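Local coordinates for ankyrin repeat domain protein (Legionella pneumophila subsp. pneumophila, PDB 6MCA) that is a Legionella effector with ankyrin repeats and a cysteine protease-like part, and probably acts in host cells by engaging LARP7 of the 7SK snRNP complex, at residues A[88-93]-A[114-119]; A[124-129]-A[148-153]; A[167-172]-A[179-184]. All coordinates share one frame; numbering follows the deposited sequence.

Interaction 1 of 3, residues A[88-93]-A[114-119]; sequences GRTPLH and PNAYTR. With TLA (L(+)-tartaric acid), chain B.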
loop_
_atom_site.group_PDB
_atom_site.type_symbol
_atom_site.label_atom_id
_atom_site.label_comp_id
_atom_site.label_asym_id
_atom_site.label_seq_id
_atom_site.Cartn_x
_atom_site.Cartn_y
_atom_site.Cartn_z
ATOM N N GLY A 88 -7.041 -14.342 -2.831
ATOM C CA GLY A 88 -8.381 -13.803 -2.893
ATOM C C GLY A 88 -8.661 -12.915 -4.085
ATOM O O GLY A 88 -9.751 -12.334 -4.161
ATOM N N ARG A 89 -7.716 -12.788 -5.015
ATOM C CA ARG A 89 -7.910 -11.977 -6.212
ATOM C C ARG A 89 -8.784 -12.742 -7.199
ATOM O O ARG A 89 -8.336 -13.721 -7.806
ATOM C CB ARG A 89 -6.565 -11.623 -6.844
ATOM C CG ARG A 89 -5.857 -10.430 -6.228
ATOM C CD ARG A 89 -4.849 -9.855 -7.213
ATOM N NE ARG A 89 -4.043 -8.784 -6.638
ATOM C CZ ARG A 89 -3.196 -8.033 -7.337
ATOM N NH1 ARG A 89 -3.049 -8.235 -8.639
ATOM N NH2 ARG A 89 -2.499 -7.080 -6.734
ATOM N N THR A 90 -10.027 -12.298 -7.362
ATOM C CA THR A 90 -10.916 -12.864 -8.359
ATOM C C THR A 90 -10.449 -12.439 -9.750
ATOM O O THR A 90 -9.614 -11.543 -9.885
ATOM C CB THR A 90 -12.353 -12.410 -8.102
ATOM O OG1 THR A 90 -12.485 -11.021 -8.430
ATOM C CG2 THR A 90 -12.726 -12.621 -6.640
ATOM N N PRO A 91 -10.952 -13.085 -10.808
ATOM C CA PRO A 91 -10.636 -12.606 -12.165
ATOM C C PRO A 91 -10.962 -11.139 -12.378
ATOM O O PRO A 91 -10.256 -10.452 -13.132
ATOM C CB PRO A 91 -11.493 -13.512 -13.057
ATOM C CG PRO A 91 -11.622 -14.773 -12.285
ATOM C CD PRO A 91 -11.664 -14.377 -10.832
ATOM N N LEU A 92 -12.016 -10.631 -11.732
ATOM C CA LEU A 92 -12.335 -9.213 -11.838
ATOM C C LEU A 92 -11.239 -8.354 -11.220
ATOM O O LEU A 92 -10.907 -7.289 -11.752
ATOM C CB LEU A 92 -13.682 -8.925 -11.177
ATOM C CG LEU A 92 -14.254 -7.530 -11.432
ATOM C CD1 LEU A 92 -14.481 -7.312 -12.919
ATOM C CD2 LEU A 92 -15.543 -7.332 -10.655
ATOM N N HIS A 93 -10.672 -8.798 -10.094
ATOM C CA HIS A 93 -9.535 -8.098 -9.504
ATOM C C HIS A 93 -8.398 -7.967 -10.508
ATOM O O HIS A 93 -7.815 -6.889 -10.671
ATOM C CB HIS A 93 -9.050 -8.837 -8.254
ATOM C CG HIS A 93 -9.784 -8.473 -7.002
ATOM N ND1 HIS A 93 -10.849 -9.205 -6.525
ATOM C CD2 HIS A 93 -9.593 -7.465 -6.117
ATOM C CE1 HIS A 93 -11.288 -8.660 -5.404
ATOM N NE2 HIS A 93 -10.544 -7.602 -5.135
ATOM N N PRO A 114 -18.801 -7.374 -8.274
ATOM C CA PRO A 114 -18.056 -6.105 -8.274
ATOM C C PRO A 114 -17.603 -5.661 -6.895
ATOM O O PRO A 114 -16.848 -4.686 -6.799
ATOM C CB PRO A 114 -19.064 -5.114 -8.868
ATOM C CG PRO A 114 -20.388 -5.660 -8.446
ATOM C CD PRO A 114 -20.248 -7.165 -8.459
ATOM N N ASN A 115 -18.037 -6.337 -5.830
ATOM C CA ASN A 115 -17.660 -5.976 -4.468
ATOM C C ASN A 115 -16.829 -7.063 -3.796
ATOM O O ASN A 115 -16.727 -7.088 -2.565
ATOM C CB ASN A 115 -18.903 -5.666 -3.634
ATOM C CG ASN A 115 -19.606 -4.403 -4.089
ATOM O OD1 ASN A 115 -19.117 -3.294 -3.871
ATOM N ND2 ASN A 115 -20.761 -4.564 -4.725
ATOM N N ALA A 116 -16.239 -7.964 -4.576
ATOM C CA ALA A 116 -15.367 -8.980 -4.009
ATOM C C ALA A 116 -14.113 -8.332 -3.435
ATOM O O ALA A 116 -13.593 -7.356 -3.982
ATOM C CB ALA A 116 -14.988 -10.014 -5.069
ATOM N N TYR A 117 -13.636 -8.871 -2.318
ATOM C CA TYR A 117 -12.426 -8.376 -1.681
ATOM C C TYR A 117 -11.462 -9.533 -1.456
ATOM O O TYR A 117 -11.860 -10.697 -1.364
ATOM C CB TYR A 117 -12.722 -7.660 -0.353
ATOM C CG TYR A 117 -13.645 -8.402 0.590
ATOM C CD1 TYR A 117 -15.023 -8.368 0.419
ATOM C CD2 TYR A 117 -13.136 -9.122 1.663
ATOM C CE1 TYR A 117 -15.868 -9.040 1.283
ATOM C CE2 TYR A 117 -13.972 -9.795 2.532
ATOM C CZ TYR A 117 -15.337 -9.752 2.338
ATOM O OH TYR A 117 -16.173 -10.420 3.201
ATOM N N THR A 118 -10.180 -9.190 -1.374
ATOM C CA THR A 118 -9.125 -10.182 -1.252
ATOM C C THR A 118 -8.974 -10.628 0.201
ATOM O O THR A 118 -9.733 -10.229 1.090
ATOM C CB THR A 118 -7.811 -9.626 -1.790
ATOM O OG1 THR A 118 -7.347 -8.579 -0.929
ATOM C CG2 THR A 118 -8.002 -9.072 -3.194
ATOM N N ARG A 119 -7.963 -11.468 0.439
ATOM C CA ARG A 119 -7.729 -12.020 1.769
ATOM C C ARG A 119 -7.478 -10.928 2.802
ATOM O O ARG A 119 -7.840 -11.088 3.974
ATOM C CB ARG A 119 -6.549 -12.992 1.716
ATOM C CG ARG A 119 -6.182 -13.645 3.035
ATOM C CD ARG A 119 -5.027 -14.611 2.834
ATOM N NE ARG A 119 -3.939 -13.990 2.084
ATOM C CZ ARG A 119 -2.974 -14.664 1.466
ATOM N NH1 ARG A 119 -2.958 -15.989 1.504
ATOM N NH2 ARG A 119 -2.025 -14.011 0.808
HETATM O O1 TLA B . -3.187 -10.956 -0.598
HETATM O O11 TLA B . -4.831 -9.649 -0.012
HETATM C C1 TLA B . -3.992 -10.025 -0.871
HETATM C C2 TLA B . -3.949 -9.353 -2.242
HETATM O O2 TLA B . -2.708 -9.595 -2.844
HETATM C C3 TLA B . -4.158 -7.849 -2.076
HETATM O O3 TLA B . -3.318 -7.369 -1.062
HETATM C C4 TLA B . -3.840 -7.136 -3.390
HETATM O O4 TLA B . -4.488 -7.421 -4.432
HETATM O O41 TLA B . -2.933 -6.264 -3.435
HETATM O O HOH W 1 -12.440 -12.524 -3.214
#
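A single water molecule is gripped by G88 and Y117, donating one hydrogen bond to G88 O at 2.9 Å and another to Y117 O at 2.7 Å. It thereby joins two carbonyl oxygens that cannot bond each other. Just beside it the two backbones come very close, with G88 CA 4.0 Å from T118 CA, and glycine suits this place because it has no side chain to collide with T118 and R119. Its positive phi of 93° is also easily adopted by glycine.

H93 is the polar centre of the contact. T90, the N-cap of helix 91-97, turns its hydroxyl to the imidazole: T90 OG1 shares a hydrogen bond of 3.1 Å with H93 ND1, in which either could be the donor, and T90 N adds a weak one to the same nitrogen. The same rotamer, with chi1 at 72°, leaves T90 CG2 facing A116 CB, where a small residue fits. Over one face of the ring lies T118 CG2, 3.8 Å from the centroid in a CH-pi contact, while L92 CD2 rests on P114 CA.

The T118 hydroxyl, on the other branch, donates to O11 of a tartrate, at 2.9 Å from OG1. R89 runs beside T118 with an extended chain and presents its guanidinium edge to this ligand, NE reaching tartrate O4 at 2.6 Å; D97 forms a salt bridge to R89. The tartrate probably comes from the crystallisation liquor, so it shows only that R89 and T118 can hold an anion.

T90-P91-L92-H93 is the TPLH signature of ankyrin repeats. Because NE2 bonds to L122 O, H93 is probably neutral with its proton there; ND1 then holds the ring to the helix start at T90, while NE2 reaches the following loop.

Interaction 2 of 3, residues A[124-129]-A[148-153]; sequences VLVYPV and DFALDF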
loop_
_atom_site.group_PDB
_atom_site.type_symbol
_atom_site.label_atom_id
_atom_site.label_comp_id
_atom_site.label_asym_id
_atom_site.label_seq_id
_atom_site.Cartn_x
_atom_site.Cartn_y
_atom_site.Cartn_z
ATOM N N VAL A 124 -12.455 -4.597 -5.136
ATOM C CA VAL A 124 -12.127 -4.392 -6.545
ATOM C C VAL A 124 -11.835 -2.926 -6.844
ATOM O O VAL A 124 -11.017 -2.613 -7.717
ATOM C CB VAL A 124 -13.274 -4.937 -7.422
ATOM C CG1 VAL A 124 -13.008 -4.682 -8.898
ATOM C CG2 VAL A 124 -13.479 -6.422 -7.163
ATOM N N LEU A 125 -12.477 -2.006 -6.121
ATOM C CA LEU A 125 -12.377 -0.583 -6.425
ATOM C C LEU A 125 -11.112 0.078 -5.888
ATOM O O LEU A 125 -10.816 1.207 -6.290
ATOM C CB LEU A 125 -13.594 0.158 -5.862
ATOM C CG LEU A 125 -14.834 0.316 -6.741
ATOM C CD1 LEU A 125 -15.967 0.918 -5.927
ATOM C CD2 LEU A 125 -14.532 1.174 -7.957
ATOM N N VAL A 126 -10.364 -0.589 -5.005
ATOM C CA VAL A 126 -9.309 0.087 -4.247
ATOM C C VAL A 126 -8.246 0.660 -5.179
ATOM O O VAL A 126 -7.896 1.845 -5.099
ATOM C CB VAL A 126 -8.694 -0.874 -3.215
ATOM C CG1 VAL A 126 -7.381 -0.314 -2.684
ATOM C CG2 VAL A 126 -9.671 -1.123 -2.077
ATOM N N TYR A 127 -7.713 -0.169 -6.072
ATOM C CA TYR A 127 -6.613 0.269 -6.923
ATOM C C TYR A 127 -7.062 1.286 -7.971
ATOM O O TYR A 127 -6.346 2.270 -8.197
ATOM C CB TYR A 127 -5.932 -0.934 -7.582
ATOM C CG TYR A 127 -4.970 -1.642 -6.656
ATOM C CD1 TYR A 127 -3.830 -1.001 -6.189
ATOM C CD2 TYR A 127 -5.209 -2.944 -6.236
ATOM C CE1 TYR A 127 -2.951 -1.638 -5.335
ATOM C CE2 TYR A 127 -4.334 -3.591 -5.383
ATOM C CZ TYR A 127 -3.207 -2.933 -4.936
ATOM O OH TYR A 127 -2.334 -3.573 -4.086
ATOM N N PRO A 128 -8.209 1.108 -8.641
ATOM C CA PRO A 128 -8.680 2.184 -9.529
ATOM C C PRO A 128 -8.955 3.488 -8.800
ATOM O O PRO A 128 -8.744 4.563 -9.375
ATOM C CB PRO A 128 -9.957 1.602 -10.154
ATOM C CG PRO A 128 -10.307 0.416 -9.331
ATOM C CD PRO A 128 -9.017 -0.112 -8.810
ATOM N N VAL A 129 -9.420 3.429 -7.550
ATOM C CA VAL A 129 -9.604 4.649 -6.770
ATOM C C VAL A 129 -8.260 5.313 -6.503
ATOM O O VAL A 129 -8.106 6.531 -6.659
ATOM C CB VAL A 129 -10.352 4.341 -5.460
ATOM C CG1 VAL A 129 -10.206 5.494 -4.478
ATOM C CG2 VAL A 129 -11.814 4.073 -5.736
ATOM N N ASP A 148 -17.768 3.256 -0.787
ATOM C CA ASP A 148 -17.435 3.460 0.619
ATOM C C ASP A 148 -16.529 2.359 1.152
ATOM O O ASP A 148 -15.673 2.624 1.999
ATOM C CB ASP A 148 -18.712 3.550 1.455
ATOM C CG ASP A 148 -19.395 4.898 1.328
ATOM O OD1 ASP A 148 -18.693 5.899 1.068
ATOM O OD2 ASP A 148 -20.633 4.957 1.489
ATOM N N PHE A 149 -16.695 1.126 0.668
ATOM C CA PHE A 149 -15.817 0.036 1.084
ATOM C C PHE A 149 -14.361 0.346 0.744
ATOM O O PHE A 149 -13.473 0.248 1.603
ATOM C CB PHE A 149 -16.271 -1.265 0.418
ATOM C CG PHE A 149 -15.603 -2.499 0.955
ATOM C CD1 PHE A 149 -14.958 -2.490 2.181
ATOM C CD2 PHE A 149 -15.628 -3.678 0.227
ATOM C CE1 PHE A 149 -14.346 -3.629 2.666
ATOM C CE2 PHE A 149 -15.019 -4.819 0.706
ATOM C CZ PHE A 149 -14.378 -4.795 1.927
ATOM N N ALA A 150 -14.101 0.726 -0.508
ATOM C CA ALA A 150 -12.739 1.046 -0.924
ATOM C C ALA A 150 -12.194 2.238 -0.149
ATOM O O ALA A 150 -11.046 2.219 0.318
ATOM C CB ALA A 150 -12.702 1.317 -2.428
ATOM N N LEU A 151 -13.005 3.292 -0.005
ATOM C CA LEU A 151 -12.541 4.478 0.711
ATOM C C LEU A 151 -12.193 4.152 2.159
ATOM O O LEU A 151 -11.160 4.599 2.672
ATOM C CB LEU A 151 -13.596 5.582 0.647
ATOM C CG LEU A 151 -13.873 6.190 -0.729
ATOM C CD1 LEU A 151 -14.811 7.382 -0.605
ATOM C CD2 LEU A 151 -12.577 6.589 -1.415
ATOM N N ASP A 152 -13.038 3.362 2.829
ATOM C CA ASP A 152 -12.791 3.023 4.224
ATOM C C ASP A 152 -11.564 2.136 4.369
ATOM O O ASP A 152 -10.777 2.315 5.305
ATOM C CB ASP A 152 -14.019 2.343 4.827
ATOM C CG ASP A 152 -15.218 3.267 4.905
ATOM O OD1 ASP A 152 -15.019 4.501 4.913
ATOM O OD2 ASP A 152 -16.359 2.761 4.954
ATOM N N PHE A 153 -11.378 1.174 3.459
ATOM C CA PHE A 153 -10.174 0.351 3.506
ATOM C C PHE A 153 -8.924 1.210 3.355
ATOM O O PHE A 153 -7.970 1.084 4.137
ATOM C CB PHE A 153 -10.220 -0.725 2.417
ATOM C CG PHE A 153 -8.968 -1.558 2.335
ATOM C CD1 PHE A 153 -8.826 -2.696 3.112
ATOM C CD2 PHE A 153 -7.934 -1.205 1.481
ATOM C CE1 PHE A 153 -7.677 -3.462 3.043
ATOM C CE2 PHE A 153 -6.782 -1.966 1.410
ATOM C CZ PHE A 153 -6.655 -3.098 2.190
#
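Within the ankyrin-repeat region two helices, 126-131 and 147-162, are packed together. Between residues 124-129 and 148-153 the backbones are nearest at V126 and A150, with V126 CA 4.9 Å from A150 CA. A residue as small as alanine suits such a place, since it lets the backbones approach while its methyl group still fills the interface. A150 CB is touched from several directions, by L125 CB at 3.7 Å, by V126 CG2 at 3.9 Å and, more loosely, by V129 CG2.

V126 does double duty. Its CG1 is anti to the backbone N (chi1 165°), which leaves CG2 anti to the carbonyl carbon; V126 CG2 sits between A150 CB and F153 CD2, 4.0 Å from the latter, and meets the ring obliquely. F153 in turn packs edge-to-face on F190, so its flat side chain passes the contact on to helix 188-202. One turn further along the first helix, V129 sends CG1 to L151 CD2, also at 4.0 Å; the two side chains cross at about a right angle. L151 starts out away from the other segment, and leucine's length carries CD2 back to V129.

No hydrogen bond links the two segments, so shape and the burial of apolar carbon hold them. D152, for example, finds its partner elsewhere, in a salt bridge to R406. L125 also leans on L140 of helix 134-142, and V129 on K137 there. Small and branched apolar residues interlocking between stacked helices are typical of the ankyrin-repeat solenoid, here apparently carried on to the longer helix 147-162.

Interaction 3 of 3, residues A[167-172]-A[179-184]; sequences GDVDIV and IELDYE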
loop_
_atom_site.group_PDB
_atom_site.type_symbol
_atom_site.label_atom_id
_atom_site.label_comp_id
_atom_site.label_asym_id
_atom_site.label_seq_id
_atom_site.Cartn_x
_atom_site.Cartn_y
_atom_site.Cartn_z
ATOM N N GLY A 167 -2.410 -3.980 16.144
ATOM C CA GLY A 167 -3.629 -4.755 16.259
ATOM C C GLY A 167 -4.497 -4.675 15.018
ATOM O O GLY A 167 -4.057 -4.317 13.922
ATOM N N ASP A 168 -5.765 -5.021 15.209
ATOM C CA ASP A 168 -6.746 -5.059 14.137
ATOM C C ASP A 168 -7.806 -3.985 14.346
ATOM O O ASP A 168 -7.870 -3.326 15.387
ATOM C CB ASP A 168 -7.412 -6.439 14.056
ATOM C CG ASP A 168 -6.414 -7.561 13.858
ATOM O OD1 ASP A 168 -5.507 -7.410 13.013
ATOM O OD2 ASP A 168 -6.541 -8.594 14.547
ATOM N N VAL A 169 -8.639 -3.814 13.321
ATOM C CA VAL A 169 -9.843 -2.996 13.423
ATOM C C VAL A 169 -10.837 -3.502 12.390
ATOM O O VAL A 169 -10.457 -3.991 11.326
ATOM C CB VAL A 169 -9.549 -1.486 13.239
ATOM C CG1 VAL A 169 -9.389 -1.135 11.765
ATOM C CG2 VAL A 169 -10.648 -0.648 13.881
ATOM N N ASP A 170 -12.121 -3.403 12.711
ATOM C CA ASP A 170 -13.163 -3.915 11.833
ATOM C C ASP A 170 -13.750 -2.783 11.000
ATOM O O ASP A 170 -14.179 -1.760 11.544
ATOM C CB ASP A 170 -14.260 -4.616 12.634
ATOM C CG ASP A 170 -13.869 -6.024 13.041
ATOM O OD1 ASP A 170 -12.692 -6.237 13.400
ATOM O OD2 ASP A 170 -14.736 -6.923 12.989
ATOM N N ILE A 171 -13.758 -2.976 9.685
ATOM C CA ILE A 171 -14.388 -2.042 8.764
ATOM C C ILE A 171 -15.624 -2.714 8.175
ATOM O O ILE A 171 -15.887 -3.892 8.402
ATOM C CB ILE A 171 -13.424 -1.566 7.661
ATOM C CG1 ILE A 171 -13.036 -2.727 6.743
ATOM C CG2 ILE A 171 -12.188 -0.920 8.273
ATOM C CD1 ILE A 171 -12.316 -2.292 5.484
ATOM N N VAL A 172 -16.390 -1.944 7.410
ATOM C CA VAL A 172 -17.661 -2.403 6.860
ATOM C C VAL A 172 -17.475 -2.710 5.381
ATOM O O VAL A 172 -16.981 -1.867 4.622
ATOM C CB VAL A 172 -18.765 -1.354 7.070
ATOM C CG1 VAL A 172 -20.076 -1.838 6.481
ATOM C CG2 VAL A 172 -18.922 -1.043 8.550
ATOM N N ILE A 179 -15.631 -6.746 8.584
ATOM C CA ILE A 179 -14.481 -7.579 8.264
ATOM C C ILE A 179 -13.262 -7.010 8.976
ATOM O O ILE A 179 -13.162 -5.802 9.219
ATOM C CB ILE A 179 -14.221 -7.682 6.744
ATOM C CG1 ILE A 179 -13.784 -6.329 6.180
ATOM C CG2 ILE A 179 -15.458 -8.198 6.023
ATOM C CD1 ILE A 179 -13.234 -6.408 4.778
ATOM N N GLU A 180 -12.330 -7.896 9.310
ATOM C CA GLU A 180 -11.129 -7.497 10.025
ATOM C C GLU A 180 -10.097 -6.911 9.071
ATOM O O GLU A 180 -9.976 -7.325 7.915
ATOM C CB GLU A 180 -10.529 -8.686 10.775
ATOM C CG GLU A 180 -11.109 -8.900 12.165
ATOM C CD GLU A 180 -10.070 -9.365 13.166
ATOM O OE1 GLU A 180 -8.933 -9.671 12.749
ATOM O OE2 GLU A 180 -10.391 -9.423 14.372
ATOM N N LEU A 181 -9.343 -5.939 9.578
ATOM C CA LEU A 181 -8.283 -5.271 8.840
ATOM C C LEU A 181 -7.084 -5.158 9.763
ATOM O O LEU A 181 -7.214 -4.693 10.903
ATOM C CB LEU A 181 -8.733 -3.883 8.358
ATOM C CG LEU A 181 -7.717 -2.966 7.670
ATOM C CD1 LEU A 181 -8.393 -2.192 6.555
ATOM C CD2 LEU A 181 -7.071 -2.003 8.658
ATOM N N ASP A 182 -5.924 -5.584 9.271
ATOM C CA ASP A 182 -4.699 -5.617 10.061
ATOM C C ASP A 182 -3.972 -4.285 9.899
ATOM O O ASP A 182 -3.507 -3.952 8.804
ATOM C CB ASP A 182 -3.820 -6.787 9.625
ATOM C CG ASP A 182 -2.591 -6.954 10.496
ATOM O OD1 ASP A 182 -2.522 -6.315 11.568
ATOM O OD2 ASP A 182 -1.692 -7.729 10.107
ATOM N N TYR A 183 -3.880 -3.524 10.994
ATOM C CA TYR A 183 -3.149 -2.260 10.967
ATOM C C TYR A 183 -1.691 -2.459 10.575
ATOM O O TYR A 183 -1.090 -1.580 9.948
ATOM C CB TYR A 183 -3.219 -1.583 12.338
ATOM C CG TYR A 183 -4.477 -0.787 12.603
ATOM C CD1 TYR A 183 -5.111 -0.085 11.587
ATOM C CD2 TYR A 183 -5.023 -0.728 13.880
ATOM C CE1 TYR A 183 -6.258 0.650 11.835
ATOM C CE2 TYR A 183 -6.167 0.001 14.136
ATOM C CZ TYR A 183 -6.780 0.688 13.112
ATOM O OH TYR A 183 -7.920 1.414 13.366
ATOM N N GLU A 184 -1.109 -3.602 10.934
ATOM C CA GLU A 184 0.318 -3.840 10.767
ATOM C C GLU A 184 0.664 -4.589 9.487
ATOM O O GLU A 184 1.850 -4.719 9.169
ATOM C CB GLU A 184 0.859 -4.616 11.974
ATOM C CG GLU A 184 0.350 -4.093 13.310
ATOM C CD GLU A 184 0.742 -4.978 14.477
ATOM O OE1 GLU A 184 1.954 -5.101 14.753
ATOM O OE2 GLU A 184 -0.164 -5.550 15.120
#
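Matching first torsions, 66° in I171 and 67° in I179, set CG1 of each isoleucine between its backbone N and carbonyl carbon, so that I171 CG1 and I179 CG1 meet across the strands at 3.7 Å. Beta-branched residues suit such extended backbones. I171 CD1 also reaches L181 CD1, and L181 CD2 lies against V169 CG1, giving one apolar face. Y183 extends it beyond the strand: its phenol end sits beside V169, Y183 CZ being 3.5 Å from V169 CG1.

The strands form an antiparallel beta hairpin. I171 with I179 and V169 with L181 are hydrogen-bonded pairs, each joined by two backbone bonds; that from L181 N to V169 O, at 2.8 Å, is noticeably bent. Between them, D170 faces E180 in a non-hydrogen-bonded pair, where D170 CA makes a C-H contact with I179 O at 3.2 Å.

The opposite face is acidic. D168 OD2 comes within 3.2 Å of E180 OE1, the carboxylate planes well turned from each other, and D168 OD1 is 3.5 Å from D182 OD1. Such crowding would probably raise the pKa of at least one of these acids, although D168 and E180 lie exposed, where water can screen the charge.

At the open end Y183 N bonds to G167 O, and G167 N donates almost straight, at 168°, to E184 OE2, which it meets from above the carboxylate plane at 2.9 Å. D182 OD1 accepts from E184 N in an Asx turn that shapes this end, while G167, with positive phi, immediately precedes the first strand.

The apolar face rests on helix 147-162, where F149 touches both isoleucines and F153 touches L181; helix 404-421 packs on V169 and Y183 through I413, and S409 bonds to D170 O.

From the N terminus the three contacts follow one another in series, none nested in or crossing another. Interaction 1 closes a loop of 20 residues that contains helix 101-109, within the predicted ankyrin repeat. Interaction 2 then closes over helix 134-142, bringing helix 126-131 against helix 147-162. Interaction 3 is the short hairpin that follows this helix. They touch as well: V124 of interaction 2 packs on A116 and P114 of interaction 1, F149 touches both Y117 and the hairpin, and Y117 itself reaches I179. Through this shared apolar seam the ankyrin region is joined to the hairpin and, beyond it, to helix 404-421.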